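PDB 4I3Y: inositol monophosphatase family protein from Staphylococcus aureus subsp. aureus MSSA476, which probably hydrolyses inositol monophosphates to free inositol and phosphate, in a magnesium-dependent reaction that lithium inhibits. Local coordinates for residues I87-I92 with L113-E118; A137-G142 with Q219-E224; I162-A167 with G201-H206; Q176-A181 with L258-A263. All blocks are in the same frame, centred on the assembly; numbering follows the deposited sequence.

Interaction 1. Residues I87-I92 with L113-E118; sequences INHLWI and LAYFYE
Two antiparallel strands of the large mixed sheet meet here, with W91 beside Y115 and L90 beside F116. L90–F116 and I92–A114 are hydrogen-bonded pairs, whereas H89–Y117 and W91–Y115 are non-hydrogen-bonded. The bonds include F116 N to L90 O, 2.7 Å, and I92 N to A114 O, 2.6 Å. Past the strand end, E118 N continues the ladder to N88 O at 2.6 Å and is almost straight (171°).

On the face carrying H89, W91, Y115 and Y117, the aromatic groups lie close. Y115 CB sits over the six-membered ring of W91, 3.4 Å from its centroid, a CH-pi contact. The Y115 ring lies nearly parallel to the indole (27°) but slid aside, so the two barely overlap. With CG anti to the backbone N (chi1 167°), Y115 runs alongside H89, and its OH meets H89 ND1 at 2.8 Å in the planes of both rings, though the bond is bent. Y117 CE1 comes to 3.4 Å from H89 CE1 at an oblique angle. On the other face, I92 CD1 touches F116 CE2 at 3.8 Å.

W91 NE1 bonds H71, which also stacks on H89. Strand 72-75 flanks 87-92, strand 120-128 flanks 113-118, and helix 12-35 covers W91 and L113, while A217 and H240 pack on the opposite face.

Interaction 2. Residues A137-G142 with Q219-E224; sequences AIRGEG and QFLFAE
R139 and E224 form a salt bridge with their flat groups turned well out of line: guanidinium and carboxylate planes stand 63° apart and the two side chains cross at about a right angle. R139 NH1 reaches E224 OE1 at 3.1 Å, from above the carboxylate plane and not along it. The other pair of ends, NH2 and OE2, is modelled too close to be trusted. R139 NH1 also bonds the backbone O of P121, so a second acceptor helps to hold the guanidinium.

Deeper in, the contact is apolar. A137 CB lies over the centre of the F222 ring, 3.8 Å from the centroid and 5° off the ring normal, a clean CH-pi contact. The same methyl carbon touches L221 CG at 3.8 Å. With L221 CG anti to the backbone N (chi1 -178°), one methyl, CD2, comes to 3.5 Å from A137 O and the other, CD1, packs against R139 NH1.

I138 points away from the helix. E141 and G142 both face I138, a classic beta bulge in which I138 O accepts from both amides, where strand 133-138 turns back into 142-145. Helix 219-225 also packs on M230 of the second sheet, as expected of the central helical layer in a five-layer alpha/beta fold.

Interaction 3. Residues I162-A167 with G201-H206; sequences IISFNA and GQFGAH
I162-F165 and Q202-H206 run roughly parallel, their end-to-end directions 26° apart, with I162 facing F203 and S164 paired with H206. The backbone bonding is sparse: G204 N donates to I162 O at 2.8 Å, and S164 N donates to A205 O at 3.1 Å. Toward the start of both segments, next to the Schellman motif at G201, a water bridges the backbones; it accepts from I162 N at 2.7 Å and donates to Q202 O at 2.6 Å.

S164 OG is the polar centre. H206 ND1 donates to it at 2.9 Å, with OG tilted 23° out of the imidazole plane, and the same ND1 makes a weak second bond to S164 O. OG also bonds D194 OD1, so the hydroxyl links the histidine of one strand to helix 191-200 and probably fixes the imidazole's rotation. H206 CG lies anti to its own backbone N (chi1 172°), which brings the ring alongside S164.

The F203 ring is held between I162 and S164. I162 CG2 meets its CD1 at 3.6 Å and S164 CB meets its CD2 at 3.5 Å, both obliquely. I163 turns to the other side of the strand, where its CG2 is near A205 CB, 4.2 Å away.

Q202 NE2 reaches E107 of the second subunit, so the dimer interface begins beside this pair. Strand 184-185 lies beyond 162-164; helices 172-181 and 191-200 make successive beta-alpha-beta crossovers in the smaller mixed sheet of the layered alpha/beta inositol monophosphatase fold.

Interaction 4. Residues Q176-A181 with L258-A263; sequences QDLFDA and LKILNA
No hydrogen bond passes between I260 and the D177–A181 turn it packs on; the shortest sound polar bond stays inside helix 176-181, from D180 N to Q176 O at 2.9 Å. Next along, A181 N bonds D177 O at 3.1 Å, so the carbonyl facing I260 is spoken for within its own helix.

I260 carries the contact with two branches. CG2, anti to the backbone N, comes down on D177 CB at 3.6 Å and on L178 CD2 at 3.8 Å. The other branch runs out extended (chi2 164°) and brings CD1 to A181 CB, 3.5 Å away, so one isoleucine spans a full turn of the facing helix. D177 joins in through its CB and not through its carboxylate.

L178 starts off along the flank of its helix, yet its two methyls reach across: CD2 meets I260, and CD1 touches L261 CD2 at 4.1 Å. The short helical segments run nearly antiparallel (152°), their axes 9.8 Å apart. L178 also packs on F165 and M170, L261 on L233, and Q176 and F179 pack on L172 and Q168 of the second subunit.

The chemistry is that of a small aliphatic seam, with methyl groups meeting methyl and methylene groups: cohesion between helices 172-181 and 254-262 here comes from shape and burial, with no directional bond to set the register.

The four contacts fall into two touching pairs. Interactions 1 and 2 share the seven-stranded sheet and meet where F116 CZ lies 4.3 Å from F220 CD2. Interactions 3 and 4 meet where L178 CB packs on F165 CE2 and I163 CD1, each 3.8 Å away, and both reach the second subunit. Between the pairs, interactions 2 and 3 come within about 6 Å at their nearest atoms, while the centres of interactions 1 and 4 are 34 Å apart. The magnesium site has E76, D94 and I96; D94 and I96 continue the strand of interaction 1. The side chains of I92 and H206 lie about 10 and 13 Å from a magnesium ion.

Interaction 1. Residues I87-I92 with L113-E118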
loop_
_atom_site.group_PDB
_atom_site.type_symbol
_atom_site.label_atom_id
_atom_site.label_comp_id
_atom_site.label_asym_id
_atom_site.label_seq_id
_atom_site.Cartn_x
_atom_site.Cartn_y
_atom_site.Cartn_z
ATOM N N ILE A 87 28.883 -8.923 -20.986
ATOM C CA ILE A 87 27.964 -8.201 -21.881
ATOM C C ILE A 87 28.150 -6.666 -21.748
ATOM O O ILE A 87 28.111 -6.123 -20.644
ATOM C CB ILE A 87 26.500 -8.688 -21.686
ATOM C CG1 ILE A 87 25.561 -8.015 -22.691
ATOM C CG2 ILE A 87 26.064 -8.551 -20.217
ATOM C CD1 ILE A 87 25.856 -8.383 -24.123
ATOM N N ASN A 88 28.415 -5.984 -22.867
ATOM C CA ASN A 88 28.827 -4.572 -22.795
ATOM C C ASN A 88 27.651 -3.660 -22.427
ATOM O O ASN A 88 27.739 -2.843 -21.497
ATOM C CB ASN A 88 29.542 -4.113 -24.102
ATOM C CG ASN A 88 31.043 -4.451 -24.087
ATOM O OD1 ASN A 88 31.604 -4.863 -25.086
ATOM N ND2 ASN A 88 31.682 -4.293 -22.934
ATOM N N HIS A 89 26.564 -3.856 -23.158
ATOM C CA HIS A 89 25.314 -3.070 -23.030
ATOM C C HIS A 89 24.169 -3.987 -22.644
ATOM O O HIS A 89 23.682 -4.754 -23.455
ATOM C CB HIS A 89 25.002 -2.323 -24.345
ATOM C CG HIS A 89 26.090 -1.381 -24.758
ATOM N ND1 HIS A 89 26.384 -0.231 -24.053
ATOM C CD2 HIS A 89 26.982 -1.439 -25.776
ATOM C CE1 HIS A 89 27.388 0.400 -24.638
ATOM N NE2 HIS A 89 27.764 -0.309 -25.689
ATOM N N LEU A 90 23.729 -3.899 -21.394
ATOM C CA LEU A 90 22.685 -4.811 -20.948
ATOM C C LEU A 90 21.532 -4.093 -20.259
ATOM O O LEU A 90 21.755 -3.299 -19.329
ATOM C CB LEU A 90 23.263 -5.760 -19.929
ATOM C CG LEU A 90 22.197 -6.720 -19.363
ATOM C CD1 LEU A 90 21.549 -7.672 -20.339
ATOM C CD2 LEU A 90 22.804 -7.444 -18.182
ATOM N N TRP A 91 20.334 -4.403 -20.718
ATOM C CA TRP A 91 19.084 -3.964 -20.100
ATOM C C TRP A 91 18.454 -5.107 -19.285
ATOM O O TRP A 91 18.275 -6.206 -19.801
ATOM C CB TRP A 91 18.091 -3.497 -21.180
ATOM C CG TRP A 91 18.587 -2.196 -21.799
ATOM C CD1 TRP A 91 19.498 -2.071 -22.827
ATOM C CD2 TRP A 91 18.289 -0.852 -21.362
ATOM N NE1 TRP A 91 19.756 -0.714 -23.091
ATOM C CE2 TRP A 91 19.022 0.048 -22.218
ATOM C CE3 TRP A 91 17.452 -0.322 -20.377
ATOM C CZ2 TRP A 91 18.938 1.458 -22.105
ATOM C CZ3 TRP A 91 17.362 1.069 -20.247
ATOM C CH2 TRP A 91 18.125 1.955 -21.109
ATOM N N ILE A 92 18.096 -4.839 -18.026
ATOM C CA ILE A 92 17.312 -5.844 -17.310
ATOM C C ILE A 92 15.888 -5.310 -17.160
ATOM O O ILE A 92 15.685 -4.123 -16.819
ATOM C CB ILE A 92 17.921 -6.178 -15.967
ATOM C CG1 ILE A 92 19.353 -6.687 -16.173
ATOM C CG2 ILE A 92 17.005 -7.177 -15.227
ATOM C CD1 ILE A 92 20.004 -7.241 -14.904
ATOM N N LEU A 113 13.057 -1.091 -15.175
ATOM C CA LEU A 113 14.127 -1.125 -16.223
ATOM C C LEU A 113 15.443 -0.714 -15.666
ATOM O O LEU A 113 15.497 0.235 -14.873
ATOM C CB LEU A 113 13.821 -0.140 -17.365
ATOM C CG LEU A 113 12.930 -0.676 -18.455
ATOM C CD1 LEU A 113 12.411 0.476 -19.337
ATOM C CD2 LEU A 113 13.610 -1.782 -19.293
ATOM N N ALA A 114 16.526 -1.374 -16.093
ATOM C CA ALA A 114 17.847 -0.994 -15.631
ATOM C C ALA A 114 18.873 -1.321 -16.738
ATOM O O ALA A 114 18.833 -2.419 -17.346
ATOM C CB ALA A 114 18.213 -1.710 -14.327
ATOM N N TYR A 115 19.740 -0.328 -16.991
ATOM C CA TYR A 115 20.796 -0.414 -17.978
ATOM C C TYR A 115 22.183 -0.466 -17.288
ATOM O O TYR A 115 22.562 0.401 -16.465
ATOM C CB TYR A 115 20.712 0.784 -18.929
ATOM C CG TYR A 115 21.923 0.998 -19.816
ATOM C CD1 TYR A 115 22.286 0.041 -20.779
ATOM C CD2 TYR A 115 22.705 2.189 -19.713
ATOM C CE1 TYR A 115 23.398 0.248 -21.635
ATOM C CE2 TYR A 115 23.827 2.420 -20.551
ATOM C CZ TYR A 115 24.167 1.463 -21.518
ATOM O OH TYR A 115 25.284 1.654 -22.333
ATOM N N PHE A 116 22.957 -1.438 -17.715
ATOM C CA PHE A 116 24.251 -1.709 -17.138
ATOM C C PHE A 116 25.255 -1.630 -18.283
ATOM O O PHE A 116 25.060 -2.257 -19.337
ATOM C CB PHE A 116 24.304 -3.144 -16.534
ATOM C CG PHE A 116 23.429 -3.311 -15.336
ATOM C CD1 PHE A 116 23.946 -3.107 -14.053
ATOM C CD2 PHE A 116 22.085 -3.600 -15.492
ATOM C CE1 PHE A 116 23.141 -3.219 -12.940
ATOM C CE2 PHE A 116 21.268 -3.719 -14.369
ATOM C CZ PHE A 116 21.786 -3.524 -13.103
ATOM N N TYR A 117 26.296 -0.857 -18.051
ATOM C CA TYR A 117 27.334 -0.663 -19.066
ATOM C C TYR A 117 28.609 -1.351 -18.558
ATOM O O TYR A 117 29.173 -0.931 -17.536
ATOM C CB TYR A 117 27.581 0.832 -19.343
ATOM C CG TYR A 117 28.797 1.050 -20.255
ATOM C CD1 TYR A 117 28.771 0.615 -21.576
ATOM C CD2 TYR A 117 29.989 1.632 -19.768
ATOM C CE1 TYR A 117 29.862 0.779 -22.405
ATOM C CE2 TYR A 117 31.097 1.793 -20.602
ATOM C CZ TYR A 117 31.017 1.345 -21.918
ATOM O OH TYR A 117 32.072 1.481 -22.801
ATOM N N GLU A 118 29.038 -2.422 -19.240
ATOM C CA GLU A 118 30.168 -3.251 -18.743
ATOM C C GLU A 118 29.961 -3.517 -17.276
ATOM O O GLU A 118 30.810 -3.180 -16.441
ATOM C CB GLU A 118 31.523 -2.589 -18.973
ATOM C CG GLU A 118 31.716 -2.184 -20.410
ATOM C CD GLU A 118 33.088 -1.621 -20.702
ATOM O OE1 GLU A 118 33.769 -1.054 -19.809
ATOM O OE2 GLU A 118 33.489 -1.773 -21.854
HETATM O O HOH W 1 26.693 -4.453 -18.801
#

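Interaction 2. Residues A137-G142 with Q219-E224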
loop_
_atom_site.group_PDB
_atom_site.type_symbol
_atom_site.label_atom_id
_atom_site.label_comp_id
_atom_site.label_asym_id
_atom_site.label_seq_id
_atom_site.Cartn_x
_atom_site.Cartn_y
_atom_site.Cartn_z
ATOM N N ALA A 137 16.727 6.974 -12.038
ATOM C CA ALA A 137 18.066 7.229 -11.533
ATOM C C ALA A 137 19.021 7.311 -12.746
ATOM O O ALA A 137 18.977 6.452 -13.648
ATOM C CB ALA A 137 18.472 6.122 -10.607
ATOM N N ILE A 138 19.836 8.381 -12.774
ATOM C CA ILE A 138 20.800 8.620 -13.854
ATOM C C ILE A 138 22.145 8.957 -13.287
ATOM O O ILE A 138 22.270 9.955 -12.558
ATOM C CB ILE A 138 20.410 9.813 -14.750
ATOM C CG1 ILE A 138 19.108 9.513 -15.486
ATOM C CG2 ILE A 138 21.584 10.183 -15.698
ATOM C CD1 ILE A 138 17.976 10.332 -14.971
ATOM N N ARG A 139 23.144 8.124 -13.603
ATOM C CA ARG A 139 24.494 8.267 -13.038
ATOM C C ARG A 139 25.026 9.637 -13.451
ATOM O O ARG A 139 25.049 9.929 -14.618
ATOM C CB ARG A 139 25.380 7.137 -13.553
ATOM C CG ARG A 139 26.839 7.063 -13.111
ATOM C CD ARG A 139 27.238 5.560 -13.130
ATOM N NE ARG A 139 27.777 5.398 -11.821
ATOM C CZ ARG A 139 27.527 4.537 -10.874
ATOM N NH1 ARG A 139 26.821 3.420 -10.963
ATOM N NH2 ARG A 139 28.176 4.806 -9.789
ATOM N N GLY A 140 25.403 10.476 -12.494
ATOM C CA GLY A 140 25.935 11.810 -12.814
ATOM C C GLY A 140 24.888 12.906 -12.596
ATOM O O GLY A 140 25.237 14.015 -12.223
ATOM N N GLU A 141 23.608 12.593 -12.778
ATOM C CA GLU A 141 22.517 13.565 -12.607
ATOM C C GLU A 141 21.760 13.435 -11.269
ATOM O O GLU A 141 21.441 14.439 -10.666
ATOM C CB GLU A 141 21.499 13.371 -13.703
ATOM C CG GLU A 141 21.471 14.348 -14.851
ATOM C CD GLU A 141 20.223 14.137 -15.716
ATOM O OE1 GLU A 141 19.174 14.753 -15.409
ATOM O OE2 GLU A 141 20.254 13.363 -16.716
ATOM N N GLY A 142 21.412 12.203 -10.862
ATOM C CA GLY A 142 20.729 11.906 -9.600
ATOM C C GLY A 142 19.469 11.061 -9.824
ATOM O O GLY A 142 19.275 10.450 -10.892
ATOM N N GLN A 219 17.062 -0.971 -8.595
ATOM C CA GLN A 219 17.310 -0.523 -7.258
ATOM C C GLN A 219 18.804 -0.276 -6.942
ATOM O O GLN A 219 19.125 0.597 -6.092
ATOM C CB GLN A 219 16.711 -1.512 -6.247
ATOM C CG GLN A 219 15.183 -1.525 -6.182
ATOM C CD GLN A 219 14.546 -2.529 -7.116
ATOM O OE1 GLN A 219 14.855 -2.567 -8.333
ATOM N NE2 GLN A 219 13.570 -3.289 -6.599
ATOM N N PHE A 220 19.715 -1.026 -7.597
ATOM C CA PHE A 220 21.167 -0.791 -7.390
ATOM C C PHE A 220 21.523 0.653 -7.532
ATOM O O PHE A 220 22.196 1.209 -6.678
ATOM C CB PHE A 220 22.042 -1.568 -8.386
ATOM C CG PHE A 220 22.055 -3.074 -8.160
ATOM C CD1 PHE A 220 22.927 -3.646 -7.241
ATOM C CD2 PHE A 220 21.209 -3.922 -8.907
ATOM C CE1 PHE A 220 22.924 -5.033 -7.060
ATOM C CE2 PHE A 220 21.205 -5.279 -8.715
ATOM C CZ PHE A 220 22.056 -5.840 -7.765
ATOM N N LEU A 221 21.122 1.282 -8.637
ATOM C CA LEU A 221 21.582 2.666 -8.842
ATOM C C LEU A 221 20.871 3.631 -7.899
ATOM O O LEU A 221 21.486 4.619 -7.408
ATOM C CB LEU A 221 21.410 3.054 -10.329
ATOM C CG LEU A 221 21.873 4.432 -10.720
ATOM C CD1 LEU A 221 23.340 4.538 -10.396
ATOM C CD2 LEU A 221 21.624 4.680 -12.223
ATOM N N PHE A 222 19.578 3.346 -7.591
ATOM C CA PHE A 222 18.889 4.143 -6.576
ATOM C C PHE A 222 19.639 4.093 -5.251
ATOM O O PHE A 222 19.765 5.117 -4.585
ATOM C CB PHE A 222 17.419 3.729 -6.424
ATOM C CG PHE A 222 16.520 4.190 -7.565
ATOM C CD1 PHE A 222 15.935 5.463 -7.547
ATOM C CD2 PHE A 222 16.224 3.350 -8.625
ATOM C CE1 PHE A 222 15.133 5.896 -8.605
ATOM C CE2 PHE A 222 15.412 3.766 -9.685
ATOM C CZ PHE A 222 14.845 5.026 -9.664
ATOM N N ALA A 223 20.094 2.898 -4.851
ATOM C CA ALA A 223 20.720 2.705 -3.536
ATOM C C ALA A 223 22.072 3.455 -3.512
ATOM O O ALA A 223 22.367 4.183 -2.571
ATOM C CB ALA A 223 20.920 1.206 -3.242
ATOM N N GLU A 224 22.830 3.347 -4.606
ATOM C CA GLU A 224 24.087 4.107 -4.688
ATOM C C GLU A 224 23.857 5.637 -4.615
ATOM O O GLU A 224 24.480 6.327 -3.811
ATOM C CB GLU A 224 24.775 3.765 -6.008
ATOM C CG GLU A 224 26.072 4.528 -6.243
ATOM C CD GLU A 224 26.902 3.893 -7.330
ATOM O OE1 GLU A 224 26.474 2.906 -7.936
ATOM O OE2 GLU A 224 27.998 4.416 -7.574
#

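Interaction 3. Residues I162-A167 with G201-H206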
loop_
_atom_site.group_PDB
_atom_site.type_symbol
_atom_site.label_atom_id
_atom_site.label_comp_id
_atom_site.label_asym_id
_atom_site.label_seq_id
_atom_site.Cartn_x
_atom_site.Cartn_y
_atom_site.Cartn_z
ATOM N N ILE A 162 9.044 1.863 9.574
ATOM C CA ILE A 162 8.130 0.832 9.094
ATOM C C ILE A 162 8.936 -0.159 8.283
ATOM O O ILE A 162 9.775 0.238 7.516
ATOM C CB ILE A 162 6.971 1.434 8.230
ATOM C CG1 ILE A 162 6.068 2.291 9.133
ATOM C CG2 ILE A 162 6.203 0.345 7.484
ATOM C CD1 ILE A 162 5.073 3.146 8.355
ATOM N N ILE A 163 8.715 -1.451 8.458
ATOM C CA ILE A 163 9.399 -2.362 7.530
ATOM C C ILE A 163 8.454 -3.180 6.729
ATOM O O ILE A 163 7.282 -3.327 7.095
ATOM C CB ILE A 163 10.399 -3.325 8.177
ATOM C CG1 ILE A 163 9.773 -4.163 9.278
ATOM C CG2 ILE A 163 11.612 -2.564 8.667
ATOM C CD1 ILE A 163 10.849 -5.177 9.675
ATOM N N SER A 164 8.982 -3.732 5.642
ATOM C CA SER A 164 8.181 -4.422 4.668
ATOM C C SER A 164 8.894 -5.690 4.207
ATOM O O SER A 164 10.129 -5.700 3.937
ATOM C CB SER A 164 7.988 -3.440 3.500
ATOM O OG SER A 164 7.798 -4.060 2.257
ATOM N N PHE A 165 8.133 -6.776 4.105
ATOM C CA PHE A 165 8.691 -8.057 3.687
ATOM C C PHE A 165 7.516 -9.000 3.545
ATOM O O PHE A 165 6.391 -8.680 4.025
ATOM C CB PHE A 165 9.724 -8.610 4.710
ATOM C CG PHE A 165 9.166 -8.803 6.113
ATOM C CD1 PHE A 165 8.572 -10.015 6.488
ATOM C CD2 PHE A 165 9.274 -7.796 7.063
ATOM C CE1 PHE A 165 8.054 -10.199 7.772
ATOM C CE2 PHE A 165 8.759 -7.967 8.356
ATOM C CZ PHE A 165 8.123 -9.162 8.694
ATOM N N ASN A 166 7.762 -10.125 2.862
ATOM C CA ASN A 166 6.745 -11.175 2.670
ATOM C C ASN A 166 6.817 -12.076 3.899
ATOM O O ASN A 166 7.758 -12.866 4.077
ATOM C CB ASN A 166 6.983 -11.936 1.356
ATOM C CG ASN A 166 5.973 -13.063 1.121
ATOM O OD1 ASN A 166 5.103 -13.334 1.943
ATOM N ND2 ASN A 166 6.087 -13.714 -0.020
ATOM N N ALA A 167 5.828 -11.921 4.767
ATOM C CA ALA A 167 5.817 -12.639 6.055
ATOM C C ALA A 167 5.380 -14.120 5.864
ATOM O O ALA A 167 5.348 -14.903 6.840
ATOM C CB ALA A 167 4.875 -11.936 7.011
ATOM N N GLY A 201 12.301 7.149 2.067
ATOM C CA GLY A 201 12.396 7.272 3.536
ATOM C C GLY A 201 11.083 7.032 4.303
ATOM O O GLY A 201 11.025 7.285 5.511
ATOM N N GLN A 202 10.038 6.523 3.593
ATOM C CA GLN A 202 8.729 6.065 4.163
ATOM C C GLN A 202 8.829 4.691 4.895
ATOM O O GLN A 202 8.190 4.509 5.922
ATOM C CB GLN A 202 7.656 5.933 3.029
ATOM C CG GLN A 202 7.514 7.232 2.223
ATOM C CD GLN A 202 6.630 6.978 1.017
ATOM O OE1 GLN A 202 7.002 6.188 0.141
ATOM N NE2 GLN A 202 5.459 7.616 0.971
ATOM N N PHE A 203 9.645 3.764 4.382
ATOM C CA PHE A 203 9.984 2.498 5.062
ATOM C C PHE A 203 11.474 2.544 5.439
ATOM O O PHE A 203 12.264 3.163 4.722
ATOM C CB PHE A 203 9.783 1.314 4.073
ATOM C CG PHE A 203 8.337 1.041 3.698
ATOM C CD1 PHE A 203 7.302 1.686 4.339
ATOM C CD2 PHE A 203 8.035 0.012 2.789
ATOM C CE1 PHE A 203 5.951 1.400 3.992
ATOM C CE2 PHE A 203 6.730 -0.296 2.451
ATOM C CZ PHE A 203 5.673 0.418 3.044
ATOM N N GLY A 204 11.829 1.889 6.558
ATOM C CA GLY A 204 13.226 1.658 6.941
ATOM C C GLY A 204 13.903 0.648 6.065
ATOM O O GLY A 204 15.095 0.821 5.755
ATOM N N ALA A 205 13.173 -0.380 5.621
ATOM C CA ALA A 205 13.805 -1.466 4.883
ATOM C C ALA A 205 12.746 -2.304 4.196
ATOM O O ALA A 205 11.577 -2.286 4.605
ATOM C CB ALA A 205 14.714 -2.327 5.810
ATOM N N HIS A 206 13.148 -2.956 3.095
ATOM C CA HIS A 206 12.329 -3.913 2.390
ATOM C C HIS A 206 13.191 -5.142 2.193
ATOM O O HIS A 206 14.375 -5.060 1.787
ATOM C CB HIS A 206 11.804 -3.434 1.003
ATOM C CG HIS A 206 11.105 -4.522 0.222
ATOM N ND1 HIS A 206 9.938 -5.114 0.657
ATOM C CD2 HIS A 206 11.379 -5.089 -0.984
ATOM C CE1 HIS A 206 9.561 -6.044 -0.206
ATOM N NE2 HIS A 206 10.421 -6.054 -1.210
HETATM O O HOH W 2 9.214 4.255 8.292
#

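Interaction 4. Residues Q176-A181 with L258-A263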
loop_
_atom_site.group_PDB
_atom_site.type_symbol
_atom_site.label_atom_id
_atom_site.label_comp_id
_atom_site.label_asym_id
_atom_site.label_seq_id
_atom_site.Cartn_x
_atom_site.Cartn_y
_atom_site.Cartn_z
ATOM N N GLN A 176 8.107 -12.577 13.845
ATOM C CA GLN A 176 7.821 -11.937 15.145
ATOM C C GLN A 176 8.962 -10.983 15.580
ATOM O O GLN A 176 8.716 -9.825 16.014
ATOM C CB GLN A 176 7.461 -12.998 16.194
ATOM C CG GLN A 176 6.905 -12.436 17.532
ATOM C CD GLN A 176 5.587 -11.686 17.395
ATOM O OE1 GLN A 176 5.549 -10.467 17.537
ATOM N NE2 GLN A 176 4.518 -12.387 17.126
ATOM N N ASP A 177 10.215 -11.396 15.397
ATOM C CA ASP A 177 11.318 -10.555 15.837
ATOM C C ASP A 177 11.384 -9.264 15.038
ATOM O O ASP A 177 11.736 -8.204 15.605
ATOM C CB ASP A 177 12.672 -11.265 15.827
ATOM C CG ASP A 177 12.723 -12.432 16.811
ATOM O OD1 ASP A 177 11.955 -12.397 17.806
ATOM O OD2 ASP A 177 13.519 -13.394 16.555
ATOM N N LEU A 178 11.046 -9.342 13.746
ATOM C CA LEU A 178 11.048 -8.148 12.877
ATOM C C LEU A 178 9.903 -7.205 13.284
ATOM O O LEU A 178 10.094 -5.976 13.364
ATOM C CB LEU A 178 10.918 -8.588 11.406
ATOM C CG LEU A 178 12.113 -9.354 10.799
ATOM C CD1 LEU A 178 11.744 -10.033 9.482
ATOM C CD2 LEU A 178 13.235 -8.372 10.556
ATOM N N PHE A 179 8.700 -7.754 13.485
ATOM C CA PHE A 179 7.571 -7.010 14.131
ATOM C C PHE A 179 7.978 -6.269 15.425
ATOM O O PHE A 179 7.784 -5.057 15.560
ATOM C CB PHE A 179 6.434 -7.975 14.487
ATOM C CG PHE A 179 5.626 -8.526 13.279
ATOM C CD1 PHE A 179 5.771 -8.033 12.011
ATOM C CD2 PHE A 179 4.677 -9.526 13.495
ATOM C CE1 PHE A 179 5.044 -8.544 10.944
ATOM C CE2 PHE A 179 3.916 -10.038 12.464
ATOM C CZ PHE A 179 4.094 -9.537 11.152
ATOM N N ASP A 180 8.504 -6.995 16.416
ATOM C CA ASP A 180 8.878 -6.369 17.705
ATOM C C ASP A 180 9.934 -5.255 17.596
ATOM O O ASP A 180 9.856 -4.283 18.328
ATOM C CB ASP A 180 9.405 -7.402 18.721
ATOM C CG ASP A 180 8.400 -8.507 19.027
ATOM O OD1 ASP A 180 7.187 -8.302 18.802
ATOM O OD2 ASP A 180 8.841 -9.605 19.462
ATOM N N ALA A 181 10.924 -5.407 16.721
ATOM C CA ALA A 181 12.016 -4.445 16.652
ATOM C C ALA A 181 11.740 -3.224 15.765
ATOM O O ALA A 181 12.498 -2.288 15.813
ATOM C CB ALA A 181 13.272 -5.124 16.175
ATOM N N LEU A 258 19.592 -7.137 9.478
ATOM C CA LEU A 258 20.334 -8.331 9.047
ATOM C C LEU A 258 20.633 -9.239 10.229
ATOM O O LEU A 258 20.638 -10.496 10.107
ATOM C CB LEU A 258 21.694 -7.968 8.404
ATOM C CG LEU A 258 21.680 -7.437 6.973
ATOM C CD1 LEU A 258 23.115 -7.429 6.392
ATOM C CD2 LEU A 258 20.803 -8.320 6.111
ATOM N N LYS A 259 20.928 -8.628 11.364
ATOM C CA LYS A 259 21.237 -9.446 12.527
ATOM C C LYS A 259 19.962 -10.187 13.022
ATOM O O LYS A 259 20.020 -11.377 13.318
ATOM C CB LYS A 259 21.996 -8.655 13.593
ATOM C CG LYS A 259 21.097 -7.979 14.591
ATOM C CD LYS A 259 21.543 -8.247 16.044
ATOM C CE LYS A 259 21.124 -7.066 16.952
ATOM N NZ LYS A 259 19.684 -6.731 16.744
ATOM N N ILE A 260 18.811 -9.516 13.046
ATOM C CA ILE A 260 17.513 -10.230 13.290
ATOM C C ILE A 260 17.260 -11.394 12.306
ATOM O O ILE A 260 16.822 -12.480 12.686
ATOM C CB ILE A 260 16.304 -9.284 13.265
ATOM C CG1 ILE A 260 16.362 -8.321 14.427
ATOM C CG2 ILE A 260 14.995 -10.044 13.421
ATOM C CD1 ILE A 260 15.433 -7.119 14.245
ATOM N N LEU A 261 17.466 -11.164 11.012
ATOM C CA LEU A 261 17.199 -12.207 10.032
ATOM C C LEU A 261 18.093 -13.436 10.261
ATOM O O LEU A 261 17.707 -14.558 9.924
ATOM C CB LEU A 261 17.466 -11.677 8.588
ATOM C CG LEU A 261 16.388 -10.789 7.960
ATOM C CD1 LEU A 261 16.959 -10.063 6.736
ATOM C CD2 LEU A 261 15.116 -11.555 7.632
ATOM N N ASN A 262 19.322 -13.211 10.695
ATOM C CA ASN A 262 20.300 -14.265 10.729
ATOM C C ASN A 262 20.374 -14.949 12.143
ATOM O O ASN A 262 21.014 -16.000 12.288
ATOM C CB ASN A 262 21.666 -13.735 10.264
ATOM C CG ASN A 262 21.683 -13.394 8.772
ATOM O OD1 ASN A 262 21.255 -14.200 7.927
ATOM N ND2 ASN A 262 22.187 -12.208 8.431
ATOM N N ALA A 263 19.724 -14.347 13.151
ATOM C CA ALA A 263 19.688 -14.867 14.536
ATOM C C ALA A 263 19.066 -16.219 14.579
ATOM O O ALA A 263 18.271 -16.569 13.693
ATOM C CB ALA A 263 18.902 -13.913 15.454
#